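Local coordinates for putative cell invasion protein with MAC/Perforin domain (PDB 3KK7) that is of unknown function but, as a member of the membrane-attack complex/perforin family, may act in cell invasion or on membranes, at residues I22-R27 and K435-K440; S129-P134 and H363-Y368; P345-I350 and R358-H363; E374-I379 and K450-P455. One frame throughout, in Å; residues are numbered along the deposited sequence.

Contact 1 of 4, residues I22-R27 and K435-K440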
# COMPACT_ATOMS: atom_id res chain seq x y z
N ILE A 22 -34.39 10.02 5.52
CA ILE A 22 -35.49 10.29 4.59
C ILE A 22 -34.93 10.75 3.23
O ILE A 22 -34.05 11.62 3.17
CB ILE A 22 -36.52 11.29 5.22
CG1 ILE A 22 -37.93 11.08 4.61
CG2 ILE A 22 -36.07 12.73 5.10
CD1 ILE A 22 -38.77 9.91 5.23
N ILE A 23 -35.41 10.13 2.15
CA ILE A 23 -34.92 10.48 0.82
C ILE A 23 -35.52 11.81 0.39
O ILE A 23 -36.72 12.02 0.53
CB ILE A 23 -35.31 9.44 -0.25
CG1 ILE A 23 -34.80 8.04 0.10
CG2 ILE A 23 -34.77 9.88 -1.60
CD1 ILE A 23 -34.79 7.06 -1.09
N LEU A 24 -34.69 12.71 -0.13
CA LEU A 24 -35.19 13.96 -0.71
C LEU A 24 -35.19 13.88 -2.24
O LEU A 24 -35.93 14.62 -2.90
CB LEU A 24 -34.40 15.18 -0.22
CG LEU A 24 -34.45 15.51 1.28
CD1 LEU A 24 -34.07 16.98 1.52
CD2 LEU A 24 -35.81 15.20 1.90
N GLN A 25 -34.37 12.99 -2.80
CA GLN A 25 -34.34 12.77 -4.24
C GLN A 25 -33.95 11.32 -4.50
O GLN A 25 -32.91 10.87 -4.01
CB GLN A 25 -33.37 13.74 -4.94
CG GLN A 25 -32.89 13.32 -6.33
CD GLN A 25 -32.11 14.42 -7.08
OE1 GLN A 25 -32.68 15.41 -7.49
NE2 GLN A 25 -30.80 14.22 -7.27
N GLU A 26 -34.79 10.59 -5.23
CA GLU A 26 -34.43 9.23 -5.66
C GLU A 26 -33.28 9.42 -6.66
O GLU A 26 -33.24 10.42 -7.38
CB GLU A 26 -35.60 8.52 -6.37
CG GLU A 26 -36.94 8.40 -5.59
CD GLU A 26 -37.04 7.15 -4.71
OE1 GLU A 26 -36.17 6.95 -3.82
OE2 GLU A 26 -38.01 6.37 -4.91
N ARG A 27 -32.36 8.46 -6.73
CA ARG A 27 -31.37 8.50 -7.80
C ARG A 27 -32.13 8.47 -9.13
O ARG A 27 -32.99 7.59 -9.34
CB ARG A 27 -30.42 7.30 -7.71
CG ARG A 27 -29.47 7.15 -8.90
CD ARG A 27 -28.54 5.94 -8.71
NE ARG A 27 -27.74 5.69 -9.90
CZ ARG A 27 -26.68 6.41 -10.26
NH1 ARG A 27 -26.25 7.41 -9.50
NH2 ARG A 27 -26.04 6.11 -11.37
N LYS A 435 -33.96 23.82 5.52
CA LYS A 435 -32.56 23.90 5.11
C LYS A 435 -32.19 22.72 4.25
O LYS A 435 -31.59 22.89 3.19
CB LYS A 435 -31.62 23.98 6.31
CG LYS A 435 -31.42 25.40 6.84
CD LYS A 435 -31.06 25.41 8.33
CE LYS A 435 -30.57 26.79 8.77
NZ LYS A 435 -29.10 26.95 8.52
N SER A 436 -32.56 21.52 4.71
CA SER A 436 -32.24 20.29 4.00
C SER A 436 -32.86 20.33 2.60
O SER A 436 -32.17 20.06 1.60
CB SER A 436 -32.68 19.06 4.80
OG SER A 436 -33.99 19.21 5.29
N ASN A 437 -34.14 20.72 2.53
CA ASN A 437 -34.84 20.86 1.27
C ASN A 437 -34.24 21.94 0.38
O ASN A 437 -34.27 21.81 -0.84
CB ASN A 437 -36.33 21.17 1.47
CG ASN A 437 -37.14 19.95 1.89
OD1 ASN A 437 -36.76 18.80 1.63
ND2 ASN A 437 -38.27 20.21 2.53
N ALA A 438 -33.74 23.01 0.99
CA ALA A 438 -33.11 24.11 0.22
C ALA A 438 -31.78 23.65 -0.39
O ALA A 438 -31.52 23.90 -1.58
CB ALA A 438 -32.92 25.35 1.11
N ILE A 439 -30.96 22.97 0.41
CA ILE A 439 -29.71 22.36 -0.06
C ILE A 439 -29.98 21.35 -1.17
O ILE A 439 -29.31 21.36 -2.20
CB ILE A 439 -28.94 21.65 1.08
CG1 ILE A 439 -28.27 22.67 1.99
CG2 ILE A 439 -27.88 20.72 0.53
CD1 ILE A 439 -27.69 22.04 3.21
N LYS A 440 -30.96 20.48 -0.97
CA LYS A 440 -31.35 19.55 -2.03
C LYS A 440 -31.75 20.32 -3.30
O LYS A 440 -31.24 20.02 -4.37
CB LYS A 440 -32.46 18.60 -1.54
CG LYS A 440 -33.23 17.84 -2.65
CD LYS A 440 -34.55 18.55 -3.03
CE LYS A 440 -35.48 17.67 -3.85
NZ LYS A 440 -34.75 17.02 -4.99

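Contact 2 of 4, residues S129-P134 and H363-Y368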
# COMPACT_ATOMS: atom_id res chain seq x y z
N SER A 129 3.62 5.10 8.78
CA SER A 129 2.97 4.21 9.76
C SER A 129 2.87 2.81 9.20
O SER A 129 1.96 2.52 8.42
CB SER A 129 1.55 4.64 10.12
OG SER A 129 1.50 6.03 10.35
N LEU A 130 3.77 1.95 9.64
CA LEU A 130 3.83 0.61 9.09
C LEU A 130 3.02 -0.39 9.92
O LEU A 130 3.18 -0.48 11.12
CB LEU A 130 5.29 0.17 8.95
CG LEU A 130 5.50 -1.20 8.35
CD1 LEU A 130 4.88 -1.28 6.93
CD2 LEU A 130 6.96 -1.51 8.37
N ASN A 131 2.13 -1.11 9.25
CA ASN A 131 1.42 -2.23 9.83
C ASN A 131 2.21 -3.49 9.52
O ASN A 131 2.30 -3.89 8.38
CB ASN A 131 0.01 -2.35 9.26
CG ASN A 131 -0.81 -3.47 9.95
OD1 ASN A 131 -0.29 -4.16 10.81
ND2 ASN A 131 -2.08 -3.64 9.57
N LEU A 132 2.77 -4.11 10.55
CA LEU A 132 3.53 -5.33 10.40
C LEU A 132 2.70 -6.61 10.30
O LEU A 132 3.23 -7.64 9.86
CB LEU A 132 4.52 -5.46 11.56
CG LEU A 132 5.67 -4.46 11.54
CD1 LEU A 132 6.42 -4.49 12.86
CD2 LEU A 132 6.63 -4.78 10.33
N GLY A 133 1.41 -6.56 10.68
CA GLY A 133 0.52 -7.72 10.63
C GLY A 133 0.61 -8.54 9.35
O GLY A 133 0.85 -9.75 9.37
N PRO A 134 0.44 -7.88 8.20
CA PRO A 134 0.47 -8.66 6.94
C PRO A 134 1.81 -9.33 6.64
O PRO A 134 1.84 -10.48 6.17
CB PRO A 134 0.11 -7.63 5.87
CG PRO A 134 -0.66 -6.54 6.66
CD PRO A 134 0.03 -6.48 7.99
N HIS A 363 -4.27 -0.07 4.79
CA HIS A 363 -3.06 -0.73 5.21
C HIS A 363 -3.05 -0.93 6.71
O HIS A 363 -2.59 -1.97 7.20
CB HIS A 363 -1.85 0.12 4.83
CG HIS A 363 -0.57 -0.40 5.37
ND1 HIS A 363 -0.07 -1.65 5.03
CD2 HIS A 363 0.32 0.14 6.25
CE1 HIS A 363 1.08 -1.84 5.67
NE2 HIS A 363 1.34 -0.76 6.40
N MSE A 364 -3.53 0.08 7.43
CA MSE A 364 -3.50 0.05 8.90
C MSE A 364 -4.64 -0.74 9.54
O MSE A 364 -4.72 -0.81 10.76
CB MSE A 364 -3.52 1.50 9.46
CG MSE A 364 -2.17 2.24 9.39
SE MSE A 364 -0.80 1.30 10.41
CE MSE A 364 -1.64 1.30 12.22
N ASP A 365 -5.52 -1.34 8.72
CA ASP A 365 -6.74 -2.04 9.18
C ASP A 365 -7.79 -1.09 9.80
O ASP A 365 -8.63 -1.53 10.58
CB ASP A 365 -6.44 -3.23 10.13
CG ASP A 365 -5.49 -4.25 9.53
OD1 ASP A 365 -5.63 -4.63 8.35
OD2 ASP A 365 -4.57 -4.69 10.24
N PHE A 366 -7.77 0.19 9.45
CA PHE A 366 -8.81 1.13 9.91
C PHE A 366 -10.06 1.16 8.99
O PHE A 366 -11.16 1.45 9.45
CB PHE A 366 -8.28 2.56 10.09
CG PHE A 366 -7.16 2.70 11.10
CD1 PHE A 366 -6.15 3.66 10.90
CD2 PHE A 366 -7.10 1.88 12.25
CE1 PHE A 366 -5.09 3.80 11.83
CE2 PHE A 366 -6.06 2.02 13.19
CZ PHE A 366 -5.04 2.97 12.98
N GLN A 367 -9.91 0.85 7.72
CA GLN A 367 -11.01 0.89 6.79
C GLN A 367 -10.87 -0.23 5.80
O GLN A 367 -9.77 -0.61 5.47
CB GLN A 367 -10.99 2.20 6.00
CG GLN A 367 -11.15 3.46 6.82
CD GLN A 367 -12.56 3.66 7.31
OE1 GLN A 367 -13.53 3.40 6.59
NE2 GLN A 367 -12.69 4.14 8.55
N TYR A 368 -11.98 -0.74 5.30
CA TYR A 368 -11.93 -1.77 4.28
C TYR A 368 -13.27 -1.78 3.55
O TYR A 368 -14.27 -2.22 4.09
CB TYR A 368 -11.64 -3.12 4.94
CG TYR A 368 -11.44 -4.26 4.00
CD1 TYR A 368 -10.18 -4.78 3.74
CD2 TYR A 368 -12.53 -4.86 3.39
CE1 TYR A 368 -10.01 -5.89 2.85
CE2 TYR A 368 -12.36 -5.94 2.52
CZ TYR A 368 -11.11 -6.45 2.25
OH TYR A 368 -11.01 -7.50 1.36

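Contact 3 of 4, residues P345-I350 and R358-H363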
# COMPACT_ATOMS: atom_id res chain seq x y z
N PRO A 345 5.26 3.93 0.35
CA PRO A 345 3.86 3.65 0.24
C PRO A 345 3.30 4.07 -1.10
O PRO A 345 3.74 5.07 -1.65
CB PRO A 345 3.25 4.56 1.31
CG PRO A 345 4.17 5.69 1.41
CD PRO A 345 5.51 5.05 1.27
N ILE A 346 2.32 3.34 -1.60
CA ILE A 346 1.61 3.72 -2.84
C ILE A 346 1.07 5.13 -2.72
O ILE A 346 1.01 5.86 -3.70
CB ILE A 346 0.47 2.71 -3.16
CG1 ILE A 346 1.08 1.36 -3.52
CG2 ILE A 346 -0.38 3.14 -4.33
CD1 ILE A 346 0.07 0.26 -3.61
N SER A 347 0.71 5.53 -1.51
CA SER A 347 0.14 6.88 -1.30
C SER A 347 1.08 8.01 -1.69
O SER A 347 0.63 9.10 -2.04
CB SER A 347 -0.37 7.07 0.12
OG SER A 347 0.65 6.84 1.05
N ASP A 348 2.38 7.76 -1.64
CA ASP A 348 3.35 8.75 -2.13
C ASP A 348 3.33 8.95 -3.64
O ASP A 348 3.87 9.93 -4.10
CB ASP A 348 4.77 8.42 -1.67
CG ASP A 348 5.04 8.92 -0.26
OD1 ASP A 348 4.27 9.79 0.22
OD2 ASP A 348 6.01 8.44 0.38
N PHE A 349 2.71 8.04 -4.39
CA PHE A 349 2.69 8.12 -5.85
C PHE A 349 1.38 8.58 -6.49
O PHE A 349 1.22 8.47 -7.69
CB PHE A 349 3.13 6.77 -6.42
CG PHE A 349 4.55 6.49 -6.14
CD1 PHE A 349 4.94 6.06 -4.89
CD2 PHE A 349 5.52 6.76 -7.08
CE1 PHE A 349 6.25 5.88 -4.61
CE2 PHE A 349 6.85 6.59 -6.78
CZ PHE A 349 7.22 6.14 -5.56
N ILE A 350 0.47 9.12 -5.68
CA ILE A 350 -0.83 9.60 -6.15
C ILE A 350 -1.12 10.96 -5.56
O ILE A 350 -0.61 11.30 -4.50
CB ILE A 350 -1.97 8.59 -5.85
CG1 ILE A 350 -2.05 8.24 -4.37
CG2 ILE A 350 -1.76 7.29 -6.61
CD1 ILE A 350 -3.11 7.23 -4.08
N ARG A 358 -7.17 6.60 2.16
CA ARG A 358 -7.77 5.27 2.11
C ARG A 358 -6.73 4.15 2.03
O ARG A 358 -6.92 3.12 2.66
CB ARG A 358 -8.77 5.16 0.96
CG ARG A 358 -9.53 3.85 0.96
CD ARG A 358 -10.82 3.88 0.18
NE ARG A 358 -11.81 4.72 0.84
CZ ARG A 358 -12.54 4.37 1.89
NH1 ARG A 358 -12.45 3.17 2.41
NH2 ARG A 358 -13.41 5.24 2.43
N TYR A 359 -5.68 4.36 1.22
CA TYR A 359 -4.54 3.48 1.17
C TYR A 359 -3.98 3.31 2.58
O TYR A 359 -3.83 2.18 3.08
CB TYR A 359 -3.42 4.01 0.24
CG TYR A 359 -2.08 3.32 0.51
CD1 TYR A 359 -1.81 2.06 -0.02
CD2 TYR A 359 -1.13 3.88 1.34
CE1 TYR A 359 -0.61 1.40 0.27
CE2 TYR A 359 0.05 3.24 1.62
CZ TYR A 359 0.31 1.99 1.09
OH TYR A 359 1.52 1.33 1.38
N ASN A 360 -3.69 4.42 3.22
CA ASN A 360 -3.15 4.38 4.59
C ASN A 360 -4.08 3.71 5.59
O ASN A 360 -3.66 2.85 6.39
CB ASN A 360 -2.76 5.79 5.06
CG ASN A 360 -1.43 6.22 4.48
OD1 ASN A 360 -0.42 5.61 4.79
ND2 ASN A 360 -1.43 7.23 3.60
N ASP A 361 -5.34 4.08 5.53
CA ASP A 361 -6.29 3.54 6.47
C ASP A 361 -6.49 2.03 6.22
O ASP A 361 -6.75 1.24 7.15
CB ASP A 361 -7.63 4.29 6.36
CG ASP A 361 -7.66 5.62 7.11
OD1 ASP A 361 -6.80 5.90 7.98
OD2 ASP A 361 -8.62 6.39 6.83
N THR A 362 -6.39 1.61 4.96
CA THR A 362 -6.67 0.22 4.63
C THR A 362 -5.46 -0.59 5.06
O THR A 362 -5.60 -1.65 5.67
CB THR A 362 -6.97 0.05 3.15
OG1 THR A 362 -8.10 0.86 2.79
CG2 THR A 362 -7.24 -1.40 2.81
N HIS A 363 -4.27 -0.07 4.79
CA HIS A 363 -3.06 -0.73 5.21
C HIS A 363 -3.05 -0.93 6.71
O HIS A 363 -2.59 -1.97 7.20
CB HIS A 363 -1.85 0.12 4.83
CG HIS A 363 -0.57 -0.40 5.37
ND1 HIS A 363 -0.07 -1.65 5.03
CD2 HIS A 363 0.32 0.14 6.25
CE1 HIS A 363 1.08 -1.84 5.67
NE2 HIS A 363 1.34 -0.76 6.40

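Contact 4 of 4, residues E374-I379 and K450-P455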
# COMPACT_ATOMS: atom_id res chain seq x y z
N GLU A 374 -22.43 2.80 -4.78
CA GLU A 374 -23.25 3.91 -5.25
C GLU A 374 -22.91 5.16 -4.46
O GLU A 374 -22.92 5.12 -3.23
CB GLU A 374 -24.76 3.62 -5.08
CG GLU A 374 -25.72 4.76 -5.57
CD GLU A 374 -27.21 4.46 -5.32
OE1 GLU A 374 -27.55 3.29 -5.03
OE2 GLU A 374 -28.03 5.40 -5.43
N PRO A 375 -22.60 6.26 -5.15
CA PRO A 375 -22.47 7.53 -4.44
C PRO A 375 -23.81 8.21 -4.14
O PRO A 375 -24.83 7.89 -4.73
CB PRO A 375 -21.62 8.36 -5.39
CG PRO A 375 -21.84 7.79 -6.70
CD PRO A 375 -22.12 6.35 -6.53
N TYR A 376 -23.79 9.16 -3.20
CA TYR A 376 -24.99 9.84 -2.75
C TYR A 376 -24.60 11.00 -1.86
O TYR A 376 -23.56 10.96 -1.22
CB TYR A 376 -25.89 8.90 -1.95
CG TYR A 376 -25.25 8.29 -0.72
CD1 TYR A 376 -25.30 8.94 0.51
CD2 TYR A 376 -24.62 7.05 -0.79
CE1 TYR A 376 -24.72 8.37 1.65
CE2 TYR A 376 -24.03 6.47 0.33
CZ TYR A 376 -24.08 7.14 1.55
OH TYR A 376 -23.51 6.56 2.66
N ILE A 377 -25.44 12.03 -1.82
CA ILE A 377 -25.26 13.15 -0.93
C ILE A 377 -26.17 12.93 0.26
O ILE A 377 -27.34 12.65 0.07
CB ILE A 377 -25.65 14.44 -1.61
CG1 ILE A 377 -24.74 14.70 -2.82
CG2 ILE A 377 -25.59 15.58 -0.60
CD1 ILE A 377 -25.06 15.97 -3.58
N GLU A 378 -25.62 13.03 1.47
CA GLU A 378 -26.44 12.97 2.68
C GLU A 378 -26.36 14.35 3.36
O GLU A 378 -25.27 14.88 3.58
CB GLU A 378 -25.99 11.84 3.62
CG GLU A 378 -24.52 11.90 4.09
CD GLU A 378 -24.09 10.70 4.92
OE1 GLU A 378 -24.97 10.14 5.61
OE2 GLU A 378 -22.88 10.32 4.89
N ILE A 379 -27.52 14.96 3.61
CA ILE A 379 -27.59 16.25 4.31
C ILE A 379 -27.76 15.92 5.79
O ILE A 379 -28.83 15.44 6.21
CB ILE A 379 -28.76 17.14 3.82
CG1 ILE A 379 -28.68 17.37 2.30
CG2 ILE A 379 -28.76 18.48 4.57
CD1 ILE A 379 -30.01 17.59 1.62
N LYS A 450 -28.88 9.84 -5.56
CA LYS A 450 -29.67 9.79 -4.35
C LYS A 450 -29.20 10.91 -3.40
O LYS A 450 -28.03 10.98 -3.07
CB LYS A 450 -29.52 8.42 -3.68
CG LYS A 450 -30.43 8.14 -2.46
CD LYS A 450 -29.84 7.07 -1.48
CE LYS A 450 -30.02 5.60 -1.94
NZ LYS A 450 -29.32 4.66 -1.00
N ILE A 451 -30.11 11.80 -3.04
CA ILE A 451 -29.88 12.79 -2.00
C ILE A 451 -30.82 12.41 -0.85
O ILE A 451 -32.02 12.15 -1.07
CB ILE A 451 -30.20 14.23 -2.47
CG1 ILE A 451 -29.40 14.56 -3.73
CG2 ILE A 451 -29.94 15.24 -1.35
CD1 ILE A 451 -29.67 15.93 -4.27
N LYS A 452 -30.27 12.34 0.35
CA LYS A 452 -31.07 12.04 1.53
C LYS A 452 -30.68 12.99 2.64
O LYS A 452 -29.66 13.66 2.55
CB LYS A 452 -30.89 10.58 1.96
CG LYS A 452 -29.46 10.05 1.93
CD LYS A 452 -29.24 8.93 2.97
CE LYS A 452 -28.49 7.71 2.42
NZ LYS A 452 -27.86 6.89 3.50
N ALA A 453 -31.53 13.09 3.65
CA ALA A 453 -31.26 13.93 4.80
C ALA A 453 -31.49 13.08 6.03
O ALA A 453 -32.20 12.07 5.94
CB ALA A 453 -32.17 15.15 4.81
N ASP A 454 -30.89 13.45 7.16
CA ASP A 454 -31.08 12.70 8.39
C ASP A 454 -30.71 13.54 9.59
O ASP A 454 -29.54 13.70 9.88
CB ASP A 454 -30.25 11.42 8.38
CG ASP A 454 -30.65 10.45 9.49
OD1 ASP A 454 -31.21 10.87 10.53
OD2 ASP A 454 -30.40 9.25 9.31
N PRO A 455 -31.71 14.04 10.32
CA PRO A 455 -31.43 14.94 11.44
C PRO A 455 -30.68 14.29 12.60
O PRO A 455 -30.07 15.01 13.38
CB PRO A 455 -32.83 15.40 11.88
CG PRO A 455 -33.74 14.30 11.48
CD PRO A 455 -33.13 13.62 10.29

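Contact 1 of 4, residues I22-R27 and K435-K440
Two flat amides, those of Asn437 and Gln25, take part in this contact, each bringing its oxygen near the other segment. The Asn437 carboxamide sets OD1 against the branched end of Leu24, 3.2 Å from Leu24 CD1 and 3.7 Å from Leu24 CD2, and the two side chains cross at about a right angle. Facing the isobutyl end of the leucine, OD1 makes a van der Waals contact. The Gln25 amide has OE1 3.6 Å from Lys440 NZ, but its firm partners lie outside the pair: OE1 bonds to the Ser444 hydroxyl, and NE2 to the backbone oxygens of Leu449 and Tyr447, which together fix how the amide is turned.

Leu24 and Lys440 carry the contact. Leu24 CD1 also lies 3.6 Å from Ser436 O on the helix backbone, while Leu24 CB rests 3.8 Å from Lys440 CG. The lysine has CG anti to its own N (chi1 164°) and then bends at chi2 and chi4; this lays its methylenes along the leucine and brings Lys440 CE within 3.2 Å of Leu24 O. The ammonium end then lies over the start of the next side chain, Lys440 NZ being 3.6 Å from Gln25 CB. Ser436 OG turns back to its own helix, bonding to Phe432 O and Leu433 O.

Leu24 and Gln25 both face Ile451, a classic beta bulge in strand 22-25. That strand borders strand 450-454, and helix 429-443 packs on the sheet beside it, Leu24, Ser436, Ile439 and Lys440 all touching Ile379 of strand 376-386.

Contact 2 of 4, residues S129-P134 and H363-Y368
Asn131 CB sits over one face of the His363 ring, 3.8 Å from the centroid of that ring and 24° off its normal, a CH-pi contact displaced toward the rim. At the ring edge, close to its plane, come Ser129 O, 3.6 Å from His363 CD2, and Leu130 CD1, 3.6 Å from His363 NE2.

With CG turned anti to its N (chi1 -175°), Asn131 sends its amide beyond the ring to the end of the helix. Its ND2 gives two hydrogen bonds, both near the amide plane: one to His363 O at 2.9 Å, the straighter at 159°, and one to Asp365 OD2 at 2.8 Å. Amide and carboxylate stand almost perpendicular, and the donor meets OD2 from above the carboxylate plane. On the amide's other branch, Asn131 OD1 accepts from Gly133 N at 2.9 Å, a capping bond at the entry to helix 133-146. One amide is thus gripped by three bonds that fix its rotation. Leucine in place of Asn131 would probably leave His363 O and Asp365 OD2 without this donor and Gly133 N without its cap. The selenium of Met364, a selenomethionine, packs 3.9 Å from Asn131 CB.

Asp365 leaves helix 353-363 through a Schellman motif, with positive phi. Across from it, helix 133-146 comes in the chain between strands 93-108 and 157-173, consistent with the first helical cluster of MACPF proteins, while Met205 of helix 201-208 and the Phe128 ring also pack on His363.

Contact 3 of 4, residues P345-I350 and R358-H363
Tyr359, on helix 353-363, lays its ring against the short 3-10 turn 346-348, so that two helical elements close in sequence pack together within the MACPF domain. The turn's backbone covers one face of the ring: Ile346 N lies 3.6 Å from Tyr359 CZ, and Ser347 N sits above the same face, displaced toward the rim. Ile346 CB adds a CH-pi contact, 4.2 Å from the centroid of the Tyr359 ring and 26° off its normal. Pro345 CB comes obliquely to the phenol end, 3.5 Å from Tyr359 CE2. Because CG is anti to the tyrosine N (chi1 163°), the ring reaches out from the helix to the turn. Beside it, Asn360 ND2 gives a weak hydrogen bond to Ser347 OG at 3.3 Å, bent to 134°.

The next shell fixes these groups. Phe349 N bonds to Ile346 O at 2.8 Å, closing the 3-10 turn, and Asp348 N bonds to Pro345 O in the same way. Tyr359 OH bonds to Glu210 O, which gives the buried phenol a polar partner, while Met201 and Met205 of helix 201-208 pack on the tyrosine. Lys356 ties the two elements again, its NZ bonding to Ser347 O, and Phe192 of helix 190-198 touches Ile346.

On the helix itself, His363 N bonds to Tyr359 O at 2.9 Å. At the preceding residue, Arg358 O is held twice by Thr362: Thr362 N and Thr362 OG1 reach it from opposite faces of its plane, the hydroxyl at 2.6 Å from Arg358 O.

Contact 4 of 4, residues E374-I379 and K450-P455
Strands 376-386 and 450-454 form a parallel pair in the mixed sheet of the D2 domain, their local axes 21° apart. Ile377 and Ile379 each use both N-H and C=O, bonding to the residues before and after their partners Ile451 and Ala453. Ile377 N donates to Lys450 O at 3.1 Å and Lys452 N to Ile377 O at 3.0 Å; Ile379 N donates to Lys452 O at 2.7 Å and Asp454 N to Ile379 O at 3.0 Å. This alternation, with CA-H...O contacts alongside, is the parallel pattern.

The face with Tyr376, Glu378, Lys450 and Lys452 is polar. Lys452 CG lies between its backbone N and carbonyl carbon (chi1 43°), and the chain, bent at chi3, carries CE obliquely to the tyrosine, 3.9 Å from Tyr376 CE1. Lys452 NZ stands 4.5 Å from the centroid of the Tyr376 ring, an off-centre cation-pi contact 33° off the normal, and has a salt bridge to Glu21. A methionine here has no charge to offer and would probably leave Glu21 without this salt bridge and the Tyr376 ring without its cation-pi partner. Glu378 pairs with Lys407 and Lys457, its OE2 also hydrogen-bonded to Asn401 ND2; Glu374, whose OE2 packs on Lys450, pairs with Arg33.

The other face, with Ile377, Ile379, Ile451 and Ala453, is apolar: Ile379 CD1 touches Ile451 CG2 at 3.8 Å, and Ile379 CB lies 4.1 Å from Ala453 CB. Helix 429-443 packs here, Ser436 touching Ala453 and Phe432 touching Pro455. Strand 392-401 adjoins strand 376-386, and strand 22-25 adjoins strand 450-454, both antiparallel.

Overall arrangement
The four contacts form two groups. Contacts 1 and 4, with centres about 7 Å apart, share a mixed sheet whose strands 376-386 and 450-454 belong to the D2 domain: strand 22-25 pairs with strand 450-454, and helix 429-443 leads in sequence to the latter. Contacts 2 and 3, centres about 10 Å apart, meet at His363, the end of helix 353-363, inside the MACPF domain. Contacts 1 and 2 lie about 37 Å apart, centre to centre. Along the chain, contact 3 is nested inside contact 2, both inside contact 1, and contact 4 crosses contact 1. The chain's first strand thus returns to the sheet built by its later strands, closing a loop of some 400 residues.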